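Local coordinates for UDP-L-Rhamnose Synthase (Acanthamoeba polyphaga mimivirus, PDB 7JID), which makes UDP-L-rhamnose, probably by epimerising and reducing a UDP-4-keto-6-deoxy sugar with NADPH as the hydride source, at residues A[161-166]-A[215-220]; A[177-182]-A[226-231]; A[188-193]-A[222-227]. One frame throughout, in Å; residues are numbered along the deposited sequence.

Contact 1 (A[161-166]-A[215-220]); sequences RIRMPI and NFTNPG. With AWU ([[(2~{R},3~{S},4~{R},5~{R})-5-[2,4-bis(oxidanylidene)pyrimidin-1-yl]-3,4-bis(oxidanyl)oxolan-2-yl]methoxy-oxidanyl-phosphoryl] [(2~{R},3~{R},4~{R},5~{R},6~{S})-6-methyl-3,4,5-tris(oxidanyl)oxan-2-yl] hydrogen phosphate), chain C.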
loop_
_atom_site.group_PDB
_atom_site.type_symbol
_atom_site.label_atom_id
_atom_site.label_comp_id
_atom_site.label_asym_id
_atom_site.label_seq_id
_atom_site.Cartn_x
_atom_site.Cartn_y
_atom_site.Cartn_z
ATOM N N ARG A 161 11.496 -4.034 -13.606
ATOM C CA ARG A 161 11.566 -5.150 -12.637
ATOM C C ARG A 161 12.923 -5.854 -12.655
ATOM O O ARG A 161 13.216 -6.706 -13.526
ATOM C CB ARG A 161 10.432 -6.116 -12.983
ATOM C CG ARG A 161 9.030 -5.567 -12.852
ATOM C CD ARG A 161 8.121 -6.720 -13.185
ATOM N NE ARG A 161 6.720 -6.437 -13.228
ATOM C CZ ARG A 161 5.832 -7.110 -13.952
ATOM N NH1 ARG A 161 6.239 -8.029 -14.817
ATOM N NH2 ARG A 161 4.551 -6.803 -13.831
ATOM N N ILE A 162 13.823 -5.478 -11.732
ATOM C CA ILE A 162 15.113 -6.198 -11.573
ATOM C C ILE A 162 14.892 -7.325 -10.557
ATOM O O ILE A 162 13.950 -7.238 -9.752
ATOM C CB ILE A 162 16.264 -5.268 -11.176
ATOM C CG1 ILE A 162 15.974 -4.549 -9.856
ATOM C CG2 ILE A 162 16.576 -4.324 -12.329
ATOM C CD1 ILE A 162 17.246 -4.066 -9.184
ATOM N N ARG A 163 15.780 -8.280 -10.589
ATOM C CA ARG A 163 15.830 -9.304 -9.529
ATOM C C ARG A 163 17.259 -9.600 -9.155
ATOM O O ARG A 163 18.127 -9.657 -10.052
ATOM C CB ARG A 163 15.170 -10.597 -9.978
ATOM C CG ARG A 163 13.717 -10.431 -10.353
ATOM C CD ARG A 163 13.027 -11.760 -10.643
ATOM N NE ARG A 163 12.867 -12.548 -9.424
ATOM C CZ ARG A 163 13.288 -13.790 -9.193
ATOM N NH1 ARG A 163 14.123 -14.396 -10.008
ATOM N NH2 ARG A 163 12.976 -14.384 -8.068
ATOM N N MET A 164 17.472 -9.970 -7.901
ATOM C CA MET A 164 18.760 -10.563 -7.449
ATOM C C MET A 164 19.935 -9.853 -8.122
ATOM O O MET A 164 20.824 -10.462 -8.756
ATOM C CB MET A 164 18.791 -12.048 -7.794
ATOM C CG MET A 164 17.602 -12.745 -7.138
ATOM S SD MET A 164 17.404 -14.438 -7.648
ATOM C CE MET A 164 16.222 -15.002 -6.429
ATOM N N PRO A 165 20.016 -8.506 -7.992
ATOM C CA PRO A 165 21.036 -7.771 -8.718
ATOM C C PRO A 165 22.474 -8.147 -8.349
ATOM O O PRO A 165 22.766 -8.420 -7.175
ATOM C CB PRO A 165 20.804 -6.308 -8.341
ATOM C CG PRO A 165 19.910 -6.340 -7.141
ATOM C CD PRO A 165 19.100 -7.633 -7.247
ATOM N N ILE A 166 23.332 -8.223 -9.378
ATOM C CA ILE A 166 24.754 -8.658 -9.304
ATOM C C ILE A 166 25.654 -7.534 -9.822
ATOM O O ILE A 166 25.269 -6.888 -10.790
ATOM C CB ILE A 166 24.947 -9.923 -10.138
ATOM C CG1 ILE A 166 24.221 -11.136 -9.540
ATOM C CG2 ILE A 166 26.426 -10.234 -10.361
ATOM C CD1 ILE A 166 23.966 -12.215 -10.547
ATOM N N ASN A 215 10.178 -6.227 -17.636
ATOM C CA ASN A 215 11.039 -7.230 -16.969
ATOM C C ASN A 215 12.479 -6.876 -17.336
ATOM O O ASN A 215 12.779 -6.655 -18.505
ATOM C CB ASN A 215 10.613 -8.638 -17.390
ATOM C CG ASN A 215 9.298 -9.057 -16.801
ATOM O OD1 ASN A 215 8.869 -8.571 -15.754
ATOM N ND2 ASN A 215 8.591 -9.942 -17.512
ATOM N N PHE A 216 13.338 -6.776 -16.342
ATOM C CA PHE A 216 14.644 -6.117 -16.473
ATOM C C PHE A 216 15.696 -7.018 -15.832
ATOM O O PHE A 216 16.520 -6.568 -15.043
ATOM C CB PHE A 216 14.591 -4.708 -15.913
ATOM C CG PHE A 216 15.580 -3.834 -16.616
ATOM C CD1 PHE A 216 15.341 -3.411 -17.909
ATOM C CD2 PHE A 216 16.677 -3.355 -15.936
ATOM C CE1 PHE A 216 16.259 -2.557 -18.524
ATOM C CE2 PHE A 216 17.602 -2.539 -16.564
ATOM C CZ PHE A 216 17.355 -2.116 -17.847
ATOM N N THR A 217 15.672 -8.270 -16.265
ATOM C CA THR A 217 16.696 -9.286 -15.957
ATOM C C THR A 217 17.411 -9.697 -17.251
ATOM O O THR A 217 16.832 -9.572 -18.351
ATOM C CB THR A 217 16.050 -10.491 -15.272
ATOM O OG1 THR A 217 14.950 -10.867 -16.094
ATOM C CG2 THR A 217 15.582 -10.185 -13.861
ATOM N N ASN A 218 18.626 -10.228 -17.147
ATOM C CA ASN A 218 19.323 -10.827 -18.311
ATOM C C ASN A 218 18.480 -12.001 -18.783
ATOM O O ASN A 218 17.827 -12.678 -17.967
ATOM C CB ASN A 218 20.723 -11.326 -17.982
ATOM C CG ASN A 218 21.749 -10.258 -17.641
ATOM O OD1 ASN A 218 21.672 -9.598 -16.603
ATOM N ND2 ASN A 218 22.704 -10.088 -18.551
ATOM N N PRO A 219 18.396 -12.218 -20.099
ATOM C CA PRO A 219 17.613 -13.350 -20.591
ATOM C C PRO A 219 18.037 -14.680 -19.948
ATOM O O PRO A 219 19.251 -14.911 -19.760
ATOM C CB PRO A 219 17.849 -13.320 -22.086
ATOM C CG PRO A 219 18.015 -11.856 -22.360
ATOM C CD PRO A 219 18.844 -11.313 -21.182
ATOM N N GLY A 220 17.046 -15.521 -19.649
ATOM C CA GLY A 220 17.290 -16.889 -19.184
ATOM C C GLY A 220 17.470 -17.010 -17.680
ATOM O O GLY A 220 17.208 -16.072 -16.903
HETATM P PA AWU C . 18.646 -12.713 0.474
HETATM O O1A AWU C . 17.790 -13.033 1.640
HETATM O O2A AWU C . 20.114 -12.409 0.718
HETATM O O3A AWU C . 18.269 -11.390 -0.400
HETATM P PB AWU C . 16.791 -10.668 -0.513
HETATM O O1B AWU C . 15.622 -11.621 -0.863
HETATM O O2B AWU C . 16.637 -9.713 0.691
HETATM O O3B AWU C . 17.085 -9.840 -1.850
HETATM C "C5'" AWU C . 15.295 -7.009 -3.236
HETATM O "O5'" AWU C . 16.284 -7.811 -2.620
HETATM C "C4'" AWU C . 15.216 -7.344 -4.715
HETATM O "O4'" AWU C . 14.105 -6.678 -5.356
HETATM C "C3'" AWU C . 15.029 -8.818 -4.864
HETATM O "O3'" AWU C . 15.252 -9.144 -6.210
HETATM C "C2'" AWU C . 16.052 -9.635 -4.081
HETATM C "C1'" AWU C . 16.185 -9.171 -2.698
HETATM N N1 AWU C . 19.814 -17.771 0.375
HETATM C C2 AWU C . 20.480 -18.969 0.569
HETATM O O2 AWU C . 20.780 -19.682 -0.410
HETATM N N3 AWU C . 20.915 -19.274 1.833
HETATM C C4 AWU C . 20.582 -18.516 2.911
HETATM O O4 AWU C . 21.052 -18.862 4.058
HETATM C C5 AWU C . 19.928 -17.299 2.710
HETATM C C6 AWU C . 19.448 -16.978 1.445
HETATM C C1C AWU C . 19.341 -17.385 -0.985
HETATM C C2C AWU C . 17.883 -16.939 -1.106
HETATM C C3C AWU C . 17.946 -15.988 -2.327
HETATM C C4C AWU C . 19.319 -15.415 -2.184
HETATM C C5C AWU C . 19.379 -13.977 -1.715
HETATM C "C6'" AWU C . 15.751 -5.573 -2.982
HETATM O "O2'" AWU C . 17.322 -9.390 -4.649
HETATM O O2C AWU C . 17.087 -18.067 -1.367
HETATM O O3C AWU C . 17.941 -16.721 -3.539
HETATM O O4C AWU C . 20.027 -16.170 -1.210
HETATM O O5C AWU C . 18.538 -13.897 -0.540
#

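Contact 2 (A[177-182]-A[226-231]); sequences TKILSY and EILSLI. With AWU ([[(2~{R},3~{S},4~{R},5~{R})-5-[2,4-bis(oxidanylidene)pyrimidin-1-yl]-3,4-bis(oxidanyl)oxolan-2-yl]methoxy-oxidanyl-phosphoryl] [(2~{R},3~{R},4~{R},5~{R},6~{S})-6-methyl-3,4,5-tris(oxidanyl)oxan-2-yl] hydrogen phosphate), chain C; EDO (1,2-ethanediol), chain I.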
loop_
_atom_site.group_PDB
_atom_site.type_symbol
_atom_site.label_atom_id
_atom_site.label_comp_id
_atom_site.label_asym_id
_atom_site.label_seq_id
_atom_site.Cartn_x
_atom_site.Cartn_y
_atom_site.Cartn_z
ATOM N N THR A 177 28.049 -11.721 -3.763
ATOM C CA THR A 177 28.679 -11.494 -2.424
ATOM C C THR A 177 27.856 -12.226 -1.363
ATOM O O THR A 177 28.432 -12.912 -0.453
ATOM C CB THR A 177 28.803 -10.007 -2.083
ATOM O OG1 THR A 177 29.376 -9.390 -3.235
ATOM C CG2 THR A 177 29.663 -9.783 -0.854
ATOM N N LYS A 178 26.550 -12.044 -1.411
ATOM C CA LYS A 178 25.661 -12.652 -0.400
ATOM C C LYS A 178 25.807 -14.169 -0.452
ATOM O O LYS A 178 26.047 -14.756 0.631
ATOM C CB LYS A 178 24.219 -12.149 -0.585
ATOM C CG LYS A 178 24.092 -10.701 -0.132
ATOM C CD LYS A 178 22.715 -10.213 0.141
ATOM C CE LYS A 178 21.911 -10.168 -1.120
ATOM N NZ LYS A 178 20.506 -9.804 -0.824
ATOM N N ILE A 179 25.693 -14.811 -1.620
ATOM C CA ILE A 179 25.616 -16.300 -1.605
ATOM C C ILE A 179 26.989 -16.874 -1.230
ATOM O O ILE A 179 26.994 -17.935 -0.585
ATOM C CB ILE A 179 25.004 -16.899 -2.883
ATOM C CG1 ILE A 179 25.879 -16.695 -4.122
ATOM C CG2 ILE A 179 23.589 -16.379 -3.033
ATOM C CD1 ILE A 179 25.481 -17.560 -5.297
ATOM N N LEU A 180 28.089 -16.154 -1.481
ATOM C CA LEU A 180 29.437 -16.586 -1.050
ATOM C C LEU A 180 29.474 -16.598 0.477
ATOM O O LEU A 180 30.234 -17.420 1.037
ATOM C CB LEU A 180 30.519 -15.676 -1.623
ATOM C CG LEU A 180 30.920 -15.956 -3.069
ATOM C CD1 LEU A 180 31.789 -14.834 -3.615
ATOM C CD2 LEU A 180 31.621 -17.303 -3.216
ATOM N N SER A 181 28.644 -15.793 1.132
ATOM C CA SER A 181 28.695 -15.586 2.607
ATOM C C SER A 181 27.826 -16.621 3.317
ATOM O O SER A 181 27.957 -16.750 4.555
ATOM C CB SER A 181 28.305 -14.171 2.986
ATOM O OG SER A 181 26.892 -14.015 3.006
ATOM N N TYR A 182 26.954 -17.326 2.604
ATOM C CA TYR A 182 25.880 -18.134 3.230
ATOM C C TYR A 182 26.399 -19.560 3.472
ATOM O O TYR A 182 26.938 -20.167 2.545
ATOM C CB TYR A 182 24.600 -18.119 2.381
ATOM C CG TYR A 182 23.842 -16.811 2.377
ATOM C CD1 TYR A 182 23.881 -15.929 3.445
ATOM C CD2 TYR A 182 23.049 -16.455 1.291
ATOM C CE1 TYR A 182 23.193 -14.721 3.424
ATOM C CE2 TYR A 182 22.384 -15.241 1.247
ATOM C CZ TYR A 182 22.419 -14.373 2.325
ATOM O OH TYR A 182 21.741 -13.166 2.337
ATOM N N GLU A 226 25.037 -23.021 -10.241
ATOM C CA GLU A 226 25.800 -22.731 -11.483
ATOM C C GLU A 226 26.790 -21.585 -11.221
ATOM O O GLU A 226 27.939 -21.643 -11.697
ATOM C CB GLU A 226 24.909 -22.348 -12.659
ATOM C CG GLU A 226 24.164 -23.497 -13.282
ATOM C CD GLU A 226 23.136 -23.012 -14.271
ATOM O OE1 GLU A 226 22.228 -22.345 -13.821
ATOM O OE2 GLU A 226 23.250 -23.309 -15.470
ATOM N N ILE A 227 26.378 -20.562 -10.463
ATOM C CA ILE A 227 27.230 -19.391 -10.141
ATOM C C ILE A 227 28.405 -19.838 -9.266
ATOM O O ILE A 227 29.554 -19.525 -9.632
ATOM C CB ILE A 227 26.443 -18.270 -9.442
ATOM C CG1 ILE A 227 25.407 -17.683 -10.389
ATOM C CG2 ILE A 227 27.424 -17.199 -8.938
ATOM C CD1 ILE A 227 24.406 -16.850 -9.662
ATOM N N LEU A 228 28.155 -20.617 -8.227
ATOM C CA LEU A 228 29.252 -21.017 -7.313
ATOM C C LEU A 228 30.185 -21.937 -8.099
ATOM O O LEU A 228 31.360 -21.874 -7.850
ATOM C CB LEU A 228 28.691 -21.673 -6.054
ATOM C CG LEU A 228 27.959 -20.676 -5.166
ATOM C CD1 LEU A 228 27.106 -21.393 -4.142
ATOM C CD2 LEU A 228 28.933 -19.698 -4.517
ATOM N N SER A 229 29.636 -22.813 -8.935
ATOM C CA SER A 229 30.458 -23.702 -9.817
ATOM C C SER A 229 31.381 -22.866 -10.739
ATOM O O SER A 229 32.558 -23.244 -10.922
ATOM C CB SER A 229 29.599 -24.670 -10.568
ATOM O OG SER A 229 28.983 -25.600 -9.698
ATOM N N LEU A 230 30.922 -21.753 -11.321
ATOM C CA LEU A 230 31.834 -20.899 -12.129
ATOM C C LEU A 230 32.932 -20.293 -11.271
ATOM O O LEU A 230 34.079 -20.234 -11.729
ATOM C CB LEU A 230 31.044 -19.800 -12.807
ATOM C CG LEU A 230 30.205 -20.249 -13.990
ATOM C CD1 LEU A 230 29.269 -19.133 -14.409
ATOM C CD2 LEU A 230 31.107 -20.681 -15.153
ATOM N N ILE A 231 32.599 -19.832 -10.069
ATOM C CA ILE A 231 33.632 -19.214 -9.201
ATOM C C ILE A 231 34.665 -20.296 -8.883
ATOM O O ILE A 231 35.870 -20.016 -8.977
ATOM C CB ILE A 231 32.971 -18.632 -7.946
ATOM C CG1 ILE A 231 32.116 -17.425 -8.318
ATOM C CG2 ILE A 231 34.025 -18.339 -6.902
ATOM C CD1 ILE A 231 31.189 -16.939 -7.215
HETATM P PA AWU C . 18.646 -12.713 0.474
HETATM O O1A AWU C . 17.790 -13.033 1.640
HETATM O O2A AWU C . 20.114 -12.409 0.718
HETATM O O3A AWU C . 18.269 -11.390 -0.400
HETATM P PB AWU C . 16.791 -10.668 -0.513
HETATM O O1B AWU C . 15.622 -11.621 -0.863
HETATM O O2B AWU C . 16.637 -9.713 0.691
HETATM O O3B AWU C . 17.085 -9.840 -1.850
HETATM C "C5'" AWU C . 15.295 -7.009 -3.236
HETATM O "O5'" AWU C . 16.284 -7.811 -2.620
HETATM C "C4'" AWU C . 15.216 -7.344 -4.715
HETATM O "O4'" AWU C . 14.105 -6.678 -5.356
HETATM C "C3'" AWU C . 15.029 -8.818 -4.864
HETATM O "O3'" AWU C . 15.252 -9.144 -6.210
HETATM C "C2'" AWU C . 16.052 -9.635 -4.081
HETATM C "C1'" AWU C . 16.185 -9.171 -2.698
HETATM N N1 AWU C . 19.814 -17.771 0.375
HETATM C C2 AWU C . 20.480 -18.969 0.569
HETATM O O2 AWU C . 20.780 -19.682 -0.410
HETATM N N3 AWU C . 20.915 -19.274 1.833
HETATM C C4 AWU C . 20.582 -18.516 2.911
HETATM O O4 AWU C . 21.052 -18.862 4.058
HETATM C C5 AWU C . 19.928 -17.299 2.710
HETATM C C6 AWU C . 19.448 -16.978 1.445
HETATM C C1C AWU C . 19.341 -17.385 -0.985
HETATM C C2C AWU C . 17.883 -16.939 -1.106
HETATM C C3C AWU C . 17.946 -15.988 -2.327
HETATM C C4C AWU C . 19.319 -15.415 -2.184
HETATM C C5C AWU C . 19.379 -13.977 -1.715
HETATM C "C6'" AWU C . 15.751 -5.573 -2.982
HETATM O "O2'" AWU C . 17.322 -9.390 -4.649
HETATM O O2C AWU C . 17.087 -18.067 -1.367
HETATM O O3C AWU C . 17.941 -16.721 -3.539
HETATM O O4C AWU C . 20.027 -16.170 -1.210
HETATM O O5C AWU C . 18.538 -13.897 -0.540
HETATM C C1 EDO I . 28.912 -20.627 -0.047
HETATM O O1 EDO I . 28.609 -21.366 1.125
HETATM C C2 EDO I . 30.326 -20.856 -0.474
HETATM O O2 EDO I . 31.230 -19.917 0.100
#

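Contact 3 (A[188-193]-A[222-227]); sequences IPNSMT and VSHNEI. With AWU ([[(2~{R},3~{S},4~{R},5~{R})-5-[2,4-bis(oxidanylidene)pyrimidin-1-yl]-3,4-bis(oxidanyl)oxolan-2-yl]methoxy-oxidanyl-phosphoryl] [(2~{R},3~{R},4~{R},5~{R},6~{S})-6-methyl-3,4,5-tris(oxidanyl)oxan-2-yl] hydrogen phosphate), chain C.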
loop_
_atom_site.group_PDB
_atom_site.type_symbol
_atom_site.label_atom_id
_atom_site.label_comp_id
_atom_site.label_asym_id
_atom_site.label_seq_id
_atom_site.Cartn_x
_atom_site.Cartn_y
_atom_site.Cartn_z
ATOM N N ILE A 188 18.247 -22.636 -6.782
ATOM C CA ILE A 188 17.020 -22.658 -7.616
ATOM C C ILE A 188 17.282 -21.785 -8.845
ATOM O O ILE A 188 17.747 -20.661 -8.698
ATOM C CB ILE A 188 15.779 -22.164 -6.828
ATOM C CG1 ILE A 188 15.450 -23.034 -5.592
ATOM C CG2 ILE A 188 14.574 -22.074 -7.755
ATOM C CD1 ILE A 188 14.344 -22.481 -4.707
ATOM N N PRO A 189 16.957 -22.255 -10.074
ATOM C CA PRO A 189 17.108 -21.425 -11.281
ATOM C C PRO A 189 16.251 -20.157 -11.163
ATOM O O PRO A 189 15.070 -20.233 -10.836
ATOM C CB PRO A 189 16.673 -22.336 -12.433
ATOM C CG PRO A 189 16.895 -23.729 -11.882
ATOM C CD PRO A 189 16.524 -23.615 -10.429
ATOM N N ASN A 190 16.808 -19.028 -11.580
ATOM C CA ASN A 190 16.137 -17.731 -11.404
ATOM C C ASN A 190 16.582 -16.725 -12.458
ATOM O O ASN A 190 17.735 -16.836 -12.966
ATOM C CB ASN A 190 16.545 -17.141 -10.060
ATOM C CG ASN A 190 15.586 -17.494 -8.956
ATOM O OD1 ASN A 190 14.509 -16.904 -8.871
ATOM N ND2 ASN A 190 15.999 -18.438 -8.089
ATOM N N SER A 191 15.692 -15.797 -12.766
ATOM C CA SER A 191 15.994 -14.583 -13.538
ATOM C C SER A 191 16.731 -13.617 -12.630
ATOM O O SER A 191 16.199 -13.287 -11.536
ATOM C CB SER A 191 14.789 -13.982 -14.121
ATOM O OG SER A 191 14.239 -14.776 -15.166
ATOM N N MET A 192 17.850 -13.091 -13.103
ATOM C CA MET A 192 18.694 -12.160 -12.323
ATOM C C MET A 192 19.166 -11.020 -13.219
ATOM O O MET A 192 19.144 -11.176 -14.401
ATOM C CB MET A 192 19.901 -12.845 -11.673
ATOM C CG MET A 192 19.595 -14.206 -11.118
ATOM S SD MET A 192 20.927 -14.757 -10.025
ATOM C CE MET A 192 20.281 -16.368 -9.488
ATOM N N THR A 193 19.609 -9.942 -12.592
ATOM C CA THR A 193 20.002 -8.673 -13.248
ATOM C C THR A 193 21.479 -8.419 -12.993
ATOM O O THR A 193 21.845 -8.207 -11.840
ATOM C CB THR A 193 19.188 -7.506 -12.696
ATOM O OG1 THR A 193 17.795 -7.732 -12.917
ATOM C CG2 THR A 193 19.515 -6.199 -13.390
ATOM N N VAL A 222 19.616 -18.834 -14.263
ATOM C CA VAL A 222 20.848 -19.355 -13.657
ATOM C C VAL A 222 20.514 -19.750 -12.233
ATOM O O VAL A 222 19.662 -19.124 -11.579
ATOM C CB VAL A 222 21.997 -18.337 -13.721
ATOM C CG1 VAL A 222 21.745 -17.142 -12.800
ATOM C CG2 VAL A 222 23.328 -19.026 -13.494
ATOM N N SER A 223 21.201 -20.752 -11.733
ATOM C CA SER A 223 21.037 -21.177 -10.322
ATOM C C SER A 223 22.226 -20.742 -9.496
ATOM O O SER A 223 23.309 -20.500 -10.030
ATOM C CB SER A 223 20.851 -22.657 -10.174
ATOM O OG SER A 223 22.060 -23.307 -10.491
ATOM N N HIS A 224 22.014 -20.765 -8.205
ATOM C CA HIS A 224 23.088 -20.504 -7.215
ATOM C C HIS A 224 24.215 -21.510 -7.476
ATOM O O HIS A 224 25.383 -21.130 -7.432
ATOM C CB HIS A 224 22.535 -20.625 -5.803
ATOM C CG HIS A 224 21.280 -19.873 -5.514
ATOM N ND1 HIS A 224 20.109 -20.045 -6.256
ATOM C CD2 HIS A 224 20.996 -18.973 -4.557
ATOM C CE1 HIS A 224 19.161 -19.284 -5.730
ATOM N NE2 HIS A 224 19.685 -18.609 -4.722
ATOM N N ASN A 225 23.871 -22.776 -7.683
ATOM C CA ASN A 225 24.911 -23.792 -7.914
ATOM C C ASN A 225 25.689 -23.474 -9.173
ATOM O O ASN A 225 26.910 -23.673 -9.169
ATOM C CB ASN A 225 24.305 -25.183 -7.959
ATOM C CG ASN A 225 23.969 -25.749 -6.602
ATOM O OD1 ASN A 225 24.251 -25.158 -5.563
ATOM N ND2 ASN A 225 23.295 -26.886 -6.643
ATOM N N GLU A 226 25.037 -23.021 -10.241
ATOM C CA GLU A 226 25.800 -22.731 -11.483
ATOM C C GLU A 226 26.790 -21.585 -11.221
ATOM O O GLU A 226 27.939 -21.643 -11.697
ATOM C CB GLU A 226 24.909 -22.348 -12.659
ATOM C CG GLU A 226 24.164 -23.497 -13.282
ATOM C CD GLU A 226 23.136 -23.012 -14.271
ATOM O OE1 GLU A 226 22.228 -22.345 -13.821
ATOM O OE2 GLU A 226 23.250 -23.309 -15.470
ATOM N N ILE A 227 26.378 -20.562 -10.463
ATOM C CA ILE A 227 27.230 -19.391 -10.141
ATOM C C ILE A 227 28.405 -19.838 -9.266
ATOM O O ILE A 227 29.554 -19.525 -9.632
ATOM C CB ILE A 227 26.443 -18.270 -9.442
ATOM C CG1 ILE A 227 25.407 -17.683 -10.389
ATOM C CG2 ILE A 227 27.424 -17.199 -8.938
ATOM C CD1 ILE A 227 24.406 -16.850 -9.662
HETATM P PA AWU C . 18.646 -12.713 0.474
HETATM O O1A AWU C . 17.790 -13.033 1.640
HETATM O O2A AWU C . 20.114 -12.409 0.718
HETATM O O3A AWU C . 18.269 -11.390 -0.400
HETATM P PB AWU C . 16.791 -10.668 -0.513
HETATM O O1B AWU C . 15.622 -11.621 -0.863
HETATM O O2B AWU C . 16.637 -9.713 0.691
HETATM O O3B AWU C . 17.085 -9.840 -1.850
HETATM C "C5'" AWU C . 15.295 -7.009 -3.236
HETATM O "O5'" AWU C . 16.284 -7.811 -2.620
HETATM C "C4'" AWU C . 15.216 -7.344 -4.715
HETATM O "O4'" AWU C . 14.105 -6.678 -5.356
HETATM C "C3'" AWU C . 15.029 -8.818 -4.864
HETATM O "O3'" AWU C . 15.252 -9.144 -6.210
HETATM C "C2'" AWU C . 16.052 -9.635 -4.081
HETATM C "C1'" AWU C . 16.185 -9.171 -2.698
HETATM N N1 AWU C . 19.814 -17.771 0.375
HETATM C C2 AWU C . 20.480 -18.969 0.569
HETATM O O2 AWU C . 20.780 -19.682 -0.410
HETATM N N3 AWU C . 20.915 -19.274 1.833
HETATM C C4 AWU C . 20.582 -18.516 2.911
HETATM O O4 AWU C . 21.052 -18.862 4.058
HETATM C C5 AWU C . 19.928 -17.299 2.710
HETATM C C6 AWU C . 19.448 -16.978 1.445
HETATM C C1C AWU C . 19.341 -17.385 -0.985
HETATM C C2C AWU C . 17.883 -16.939 -1.106
HETATM C C3C AWU C . 17.946 -15.988 -2.327
HETATM C C4C AWU C . 19.319 -15.415 -2.184
HETATM C C5C AWU C . 19.379 -13.977 -1.715
HETATM C "C6'" AWU C . 15.751 -5.573 -2.982
HETATM O "O2'" AWU C . 17.322 -9.390 -4.649
HETATM O O2C AWU C . 17.087 -18.067 -1.367
HETATM O O3C AWU C . 17.941 -16.721 -3.539
HETATM O O4C AWU C . 20.027 -16.170 -1.210
HETATM O O5C AWU C . 18.538 -13.897 -0.540
#

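Contact 1 (A[161-166]-A[215-220])
R161 and N215 send their side chains side by side in the same direction, and NH1 of R161 donates to OD1 of N215 over 2.8 Å. The acceptor sits at the guanidinium edge, near its plane, whereas the amide is turned 33° against the guanidinium, and the donor is tilted 23° from the amide carbonyl plane. An arginine chain extended from CG to NE carries the charged group alongside its partner. Next to this pair the backbones join: F216 N donates to R161 O at 2.8 Å, continuing the parallel pairing of the strands. One residue further, CG2 of I162 meets the in-plane edge of the F216 ring, 3.7 Å from CD2. A chi1 of -151° sets the F216 ring opposite its backbone N, and it leads away past the isoleucine with an edge turned to CG2. CG2 of T217 then packs 3.9 Å from CB of R163.

Beyond R163 the chain turns to the ligand, where M164 N donates to O3' of the rhamnose at 2.9 Å, nearly straight, and more weakly to O2'. In the second shell, D147 forms a salt bridge with NH2 of R161, T127 O accepts from its NH1, and N263 O takes ND2 of N215.

Strands 157-162 and 212-215 are the last two of the parallel Rossmann sheet, and they meet here at their C-terminal ends, where this fold binds its ligands. The R161 guanidinium is buried and meets the side-chain oxygen of N215, the carbonyl of T127 and the carboxylate of D147, which would be expected to stabilise its positive charge.

Contact 2 (A[177-182]-A[226-231])
Helix 177-181, bearing I179 and L180, crosses helix 226-231, bearing L228 and I231, almost at a right angle (-84°), with the axes 11.0 Å apart. At that separation the backbones do not meet, and the crossing is filled by branched aliphatic side chains. CD1 of I179 settles between two neighbours, 4.0 Å from CG of L228 and 4.1 Å from CG2 of I227. Its CG1 branch stands between the backbone N and the carbonyl carbon (chi1 67°), which directs CD1 at the other helix while CG2 turns to the ribose side of the ligand. L180 and L228 run alongside each other head to tail, with CD2 of L180 3.8 Å from CD2 of L228; the same methyl of L180 meets CD1 of I231 tip to tip.

The pairing joins the two helices outside the Rossmann sheet, in the part of the enzyme that holds the nucleotide of the sugar. I185 of strand 184-185 packs on both I179 and L228, and helix 277-287 touches I227 and I231.

Another side of helix 177-181, with the residue that follows it, serves the ligand. NZ of K178 donates to the bridging O3A of the diphosphate at 2.8 Å and also to O2A. Y182 is sandwiched: the carbonyl oxygen of K178 lies 3.4 Å above the centre of one ring face, and C5 of the uracil lies over the other, offset toward the rim. S181 grips K178 O through both N and OG, and S181 OG donates to K178 O in the carbonyl plane, on a lone pair, at 2.6 Å.

Contact 3 (A[188-193]-A[222-227])
V222 O is gripped by two residues at once, with N190 N donating at 2.9 Å and CA of P189 adding a CH...O contact. N190 O in return accepts from V222 N, a straighter bond (168°), which makes a single antiparallel hydrogen-bonded bridge. The thioether of M192 crosses V222 at about a right angle, its CE 3.7 Å from CG1; the extended M192 chain and the I227 side chain also reach toward each other, with SD of M192 4.1 Å from CD1 of I227. ND2 of N190 donates to I188 O from above the carbonyl plane, while its OD1 is taken by R163. H224 swings its ring over to this loop, with I188 O at its in-plane edge, and its NE2 shares a hydrogen bond of 2.8 Å with the ribose O3C, either partner being a possible donor. Around the start of the helix, S223 and E226 form a capping box, E226 N bonded to S223 OG and S223 N to E226 OE1: the N-terminus of helix 224-234, here delivering a histidine to the nucleotide-sugar pocket.

In the fold
All three contacts border the UDP-rhamnose: contact 1 mainly at the rhamnose, contact 2 mainly at the diphosphate and uracil, contact 3 at the ribose. Contacts 1 and 3, with centres 11 Å apart, are tied by two probable hydrogen bonds, F216 O to T193 OG1 at 2.7 Å and R163 NH1 to N190 OD1 at 2.8 Å. Contacts 2 and 3 (centres 10 Å apart) share E226 and I227 on helix 224-234, and CG2 of I179 packs 4.0 Å from CD2 of H224. Contacts 1 and 2 lie about 17 Å apart between centres, and their nearest atoms are about 5 Å apart. In contact 1 the side chain of I162 also lies about 4 Å from the NADP.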